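PDB 3CWV: DNA gyrase, B subunit, truncated, which probably catalyses the ATP-dependent breakage, passage and rejoining of double-stranded DNA as the B subunit of a type II topoisomerase. Local coordinates for residues 23-26 with 27-31; 254-258 with 259-263. All coordinates share one frame; numbering follows the deposited sequence.

Contact 1: 23-26 with 27-31; sequences CGDV and GEYGL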
loop_
_atom_site.group_PDB
_atom_site.type_symbol
_atom_site.label_atom_id
_atom_site.label_comp_id
_atom_site.label_asym_id
_atom_site.label_seq_id
_atom_site.Cartn_x
_atom_site.Cartn_y
_atom_site.Cartn_z
ATOM N N CYS A 23 -0.918 -11.731 13.191
ATOM C CA CYS A 23 -1.520 -10.431 12.965
ATOM C C CYS A 23 -1.010 -9.366 13.949
ATOM O O CYS A 23 -1.517 -8.253 13.980
ATOM C CB CYS A 23 -3.069 -10.532 12.941
ATOM S SG CYS A 23 -3.810 -11.147 14.453
ATOM N N GLY A 24 0.036 -9.697 14.710
ATOM C CA GLY A 24 0.707 -8.695 15.560
ATOM C C GLY A 24 0.288 -8.795 17.026
ATOM O O GLY A 24 1.119 -8.829 17.937
ATOM N N ASP A 25 -1.022 -8.823 17.238
ATOM C CA ASP A 25 -1.606 -9.035 18.555
ATOM C C ASP A 25 -3.075 -9.377 18.336
ATOM O O ASP A 25 -3.517 -9.480 17.190
ATOM C CB ASP A 25 -1.435 -7.806 19.479
ATOM C CG ASP A 25 -2.094 -6.507 18.954
ATOM O OD1 ASP A 25 -3.247 -6.450 18.456
ATOM O OD2 ASP A 25 -1.442 -5.476 19.108
ATOM N N VAL A 26 -3.816 -9.578 19.425
ATOM C CA VAL A 26 -5.270 -9.775 19.324
ATOM C C VAL A 26 -6.090 -8.633 19.932
ATOM O O VAL A 26 -7.260 -8.822 20.315
ATOM C CB VAL A 26 -5.737 -11.172 19.871
ATOM C CG1 VAL A 26 -5.109 -12.317 19.062
ATOM C CG2 VAL A 26 -5.459 -11.325 21.387
ATOM N N GLY A 27 -5.484 -7.450 19.973
ATOM C CA GLY A 27 -6.183 -6.219 20.319
ATOM C C GLY A 27 -6.516 -5.398 19.079
ATOM O O GLY A 27 -6.693 -5.943 17.970
ATOM N N GLU A 28 -6.584 -4.084 19.253
ATOM C CA GLU A 28 -7.003 -3.196 18.161
ATOM C C GLU A 28 -6.025 -3.145 16.952
ATOM O O GLU A 28 -6.455 -3.024 15.797
ATOM C CB GLU A 28 -7.340 -1.801 18.720
ATOM C CG GLU A 28 -6.271 -0.767 18.589
ATOM C CD GLU A 28 -6.855 0.554 18.136
ATOM O OE1 GLU A 28 -6.133 1.570 18.172
ATOM O OE2 GLU A 28 -8.046 0.572 17.734
ATOM N N TYR A 29 -4.726 -3.285 17.199
ATOM C CA TYR A 29 -3.743 -3.336 16.095
ATOM C C TYR A 29 -3.967 -4.574 15.192
ATOM O O TYR A 29 -4.038 -4.451 13.968
ATOM C CB TYR A 29 -2.323 -3.336 16.694
ATOM C CG TYR A 29 -1.138 -3.590 15.762
ATOM C CD1 TYR A 29 -0.362 -2.522 15.282
ATOM C CD2 TYR A 29 -0.742 -4.895 15.431
ATOM C CE1 TYR A 29 0.752 -2.746 14.459
ATOM C CE2 TYR A 29 0.366 -5.124 14.617
ATOM C CZ TYR A 29 1.108 -4.053 14.140
ATOM O OH TYR A 29 2.193 -4.294 13.323
ATOM N N GLY A 30 -4.054 -5.763 15.801
ATOM C CA GLY A 30 -4.211 -6.990 15.026
ATOM C C GLY A 30 -5.530 -7.031 14.300
ATOM O O GLY A 30 -5.614 -7.517 13.157
ATOM N N LEU A 31 -6.572 -6.532 14.968
ATOM C CA LEU A 31 -7.896 -6.427 14.353
ATOM C C LEU A 31 -7.826 -5.630 13.067
ATOM O O LEU A 31 -8.371 -6.052 12.060
ATOM C CB LEU A 31 -8.887 -5.710 15.286
ATOM C CG LEU A 31 -10.288 -5.535 14.703
ATOM C CD1 LEU A 31 -11.033 -6.885 14.638
ATOM C CD2 LEU A 31 -11.106 -4.469 15.490
HETATM O O HOH W 1 -3.345 -3.520 19.731
#
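The Asx turn that leads into helix 28-47 is built on Asp25, whose carboxylate meets Gly27, Tyr29 and Gly30. Gly27 holds the N-cap position and has no side chain to offer; Asp25, two residues before it, accepts from both N-H groups at this end. Its OD1 takes Gly27 N at 2.9 Å, closing the Asx turn, and also Gly30 N at 2.9 Å, the straighter of the two bonds at 153°. The donors arrive from opposite faces of the carboxylate plane, both well tilted from it. With CG set between the backbone N and the carbonyl carbon (chi1 60°), the carboxylate swings over the helix start. OD2 of Asp25 accepts a hydrogen bond from water 1 at 2.8 Å, and that water accepts one from Tyr29 N at 2.9 Å. The same OD2 lies 3.3 Å from Tyr29 CB. Gly24, at positive phi, puts its CA 3.7 Å from Tyr29 CE2 at the ring edge, where a CB would collide. Gly30 CA points a C-H at Asp25 O, 3.4 Å away, leaving no room for a side chain. A carboxylate answering N-H groups at the start of the helix would probably be steadied as the anion by the helix dipole.

Contact 2: 254-258 with 259-263; sequences LSFAN and AVRTV
Ser255 OG is gripped from two sides: it shares a hydrogen bond of 2.8 Å with Thr262 OG1 and is also hydrogen-bonded to His265 ND1. Nearby, Ser255 N and Arg261 NE both donate to the oxygen of water 2, each at 2.9 Å, and the water donates a hydrogen bond to Thr262 O at 3.1 Å, pinning the open end of the hairpin. It sits in the plane of the guanidinium, at its edge. Thr262 N meets Ser255 O at 2.9 Å in a nearly straight bond (168°). At the other end, Ala257 and Val260 form an antiparallel hydrogen-bonded pair, closed by a type I' turn through Asn258 and Ala259, the tight turn of a beta hairpin with a two-residue loop. Phe256 and Arg261, a non-hydrogen-bonded pair, send their side chains to one face of the sheet. There Arg261 CG lies over the Phe256 ring in a CH-pi contact, 3.8 Å from its centroid. The arginine chain then bends (chi3 102°) and brings one guanidinium face under Leu254 CD1, 4.0 Å from Arg261 CZ. With an alanine at Phe256 the Arg261 methylenes are likely to lose the ring they lie over, opening a gap next to Ile303 and Ala305. Arg261 thus has its carbon chain and guanidinium face packed against nonpolar groups, while its NE is satisfied by water.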
loop_
_atom_site.group_PDB
_atom_site.type_symbol
_atom_site.label_atom_id
_atom_site.label_comp_id
_atom_site.label_asym_id
_atom_site.label_seq_id
_atom_site.Cartn_x
_atom_site.Cartn_y
_atom_site.Cartn_z
ATOM N N LEU A 254 7.694 10.581 4.372
ATOM C CA LEU A 254 6.961 9.309 4.359
ATOM C C LEU A 254 7.611 8.393 3.328
ATOM O O LEU A 254 7.772 8.790 2.172
ATOM C CB LEU A 254 5.523 9.543 3.902
ATOM C CG LEU A 254 4.379 9.953 4.845
ATOM C CD1 LEU A 254 4.810 10.483 6.212
ATOM C CD2 LEU A 254 3.389 10.895 4.131
ATOM N N SER A 255 7.996 7.183 3.730
ATOM C CA SER A 255 8.610 6.266 2.759
ATOM C C SER A 255 7.908 4.919 2.820
ATOM O O SER A 255 7.385 4.540 3.878
ATOM C CB SER A 255 10.104 6.112 2.993
ATOM O OG SER A 255 10.372 5.720 4.312
ATOM N N PHE A 256 7.875 4.226 1.682
ATOM C CA PHE A 256 7.131 2.975 1.545
ATOM C C PHE A 256 7.929 1.991 0.713
ATOM O O PHE A 256 8.683 2.399 -0.152
ATOM C CB PHE A 256 5.798 3.215 0.812
ATOM C CG PHE A 256 4.890 4.185 1.510
ATOM C CD1 PHE A 256 3.902 3.729 2.365
ATOM C CD2 PHE A 256 5.058 5.558 1.334
ATOM C CE1 PHE A 256 3.064 4.627 3.030
ATOM C CE2 PHE A 256 4.259 6.470 2.003
ATOM C CZ PHE A 256 3.243 6.007 2.840
ATOM N N ALA A 257 7.755 0.699 0.981
ATOM C CA ALA A 257 8.225 -0.342 0.062
ATOM C C ALA A 257 7.033 -1.238 -0.145
ATOM O O ALA A 257 6.439 -1.739 0.831
ATOM C CB ALA A 257 9.379 -1.099 0.663
ATOM N N ASN A 258 6.637 -1.407 -1.403
ATOM C CA ASN A 258 5.339 -2.014 -1.708
ATOM C C ASN A 258 4.193 -1.522 -0.815
ATOM O O ASN A 258 3.421 -2.333 -0.250
ATOM C CB ASN A 258 5.408 -3.550 -1.703
ATOM C CG ASN A 258 6.083 -4.102 -2.947
ATOM O OD1 ASN A 258 6.428 -3.356 -3.845
ATOM N ND2 ASN A 258 6.275 -5.410 -3.000
ATOM N N ALA A 259 4.087 -0.204 -0.698
ATOM C CA ALA A 259 2.911 0.415 -0.066
ATOM C C ALA A 259 2.764 0.093 1.417
ATOM O O ALA A 259 1.726 0.392 2.012
ATOM C CB ALA A 259 1.596 0.066 -0.831
ATOM N N VAL A 260 3.787 -0.521 2.008
ATOM C CA VAL A 260 3.876 -0.585 3.468
ATOM C C VAL A 260 4.989 0.346 3.964
ATOM O O VAL A 260 6.080 0.431 3.374
ATOM C CB VAL A 260 4.094 -2.016 4.007
ATOM C CG1 VAL A 260 2.873 -2.915 3.676
ATOM C CG2 VAL A 260 5.383 -2.616 3.473
ATOM N N ARG A 261 4.720 1.046 5.053
ATOM C CA ARG A 261 5.608 2.136 5.406
ATOM C C ARG A 261 6.913 1.594 5.954
ATOM O O ARG A 261 6.948 0.542 6.598
ATOM C CB ARG A 261 4.942 3.122 6.380
ATOM C CG ARG A 261 5.019 4.536 5.806
ATOM C CD ARG A 261 4.399 5.528 6.665
ATOM N NE ARG A 261 5.398 6.276 7.398
ATOM C CZ ARG A 261 5.079 7.155 8.335
ATOM N NH1 ARG A 261 3.798 7.363 8.606
ATOM N NH2 ARG A 261 6.023 7.815 8.991
ATOM N N THR A 262 7.994 2.295 5.640
ATOM C CA THR A 262 9.294 2.012 6.219
ATOM C C THR A 262 9.578 3.197 7.121
ATOM O O THR A 262 10.186 4.183 6.684
ATOM C CB THR A 262 10.385 1.864 5.109
ATOM O OG1 THR A 262 10.223 2.908 4.137
ATOM C CG2 THR A 262 10.259 0.509 4.363
ATOM N N VAL A 263 9.136 3.111 8.384
ATOM C CA VAL A 263 9.270 4.252 9.301
ATOM C C VAL A 263 10.707 4.679 9.616
ATOM O O VAL A 263 10.908 5.791 10.108
ATOM C CB VAL A 263 8.466 4.087 10.633
ATOM C CG1 VAL A 263 6.985 3.897 10.351
ATOM C CG2 VAL A 263 9.007 2.914 11.473
HETATM O O HOH W 2 8.122 6.425 6.524
#

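Overall arrangement
From the N terminus, contact 1 comes first: residues 23-31 turn the chain from helix 20-23 into helix 28-47. Contact 2 follows in series, more than 200 residues later, where 254-263 fold back as a hairpin at the edge of the five-stranded sheet, strand 252-257 lying between 260-261 and 300-307. The two neither nest nor cross; the centres of contact 1 and contact 2 are about 20 Å apart, and the nearest atoms of contact 1 and contact 2 about 10 Å. Helix 28-47 links them all the same: contact 1 sits at its start, and further along Asp40, Tyr43 and Arg47 touch the hairpin turn at Asn258, Ala259 and Val260. The N-terminal region is thereby packed against the S5-type sheet.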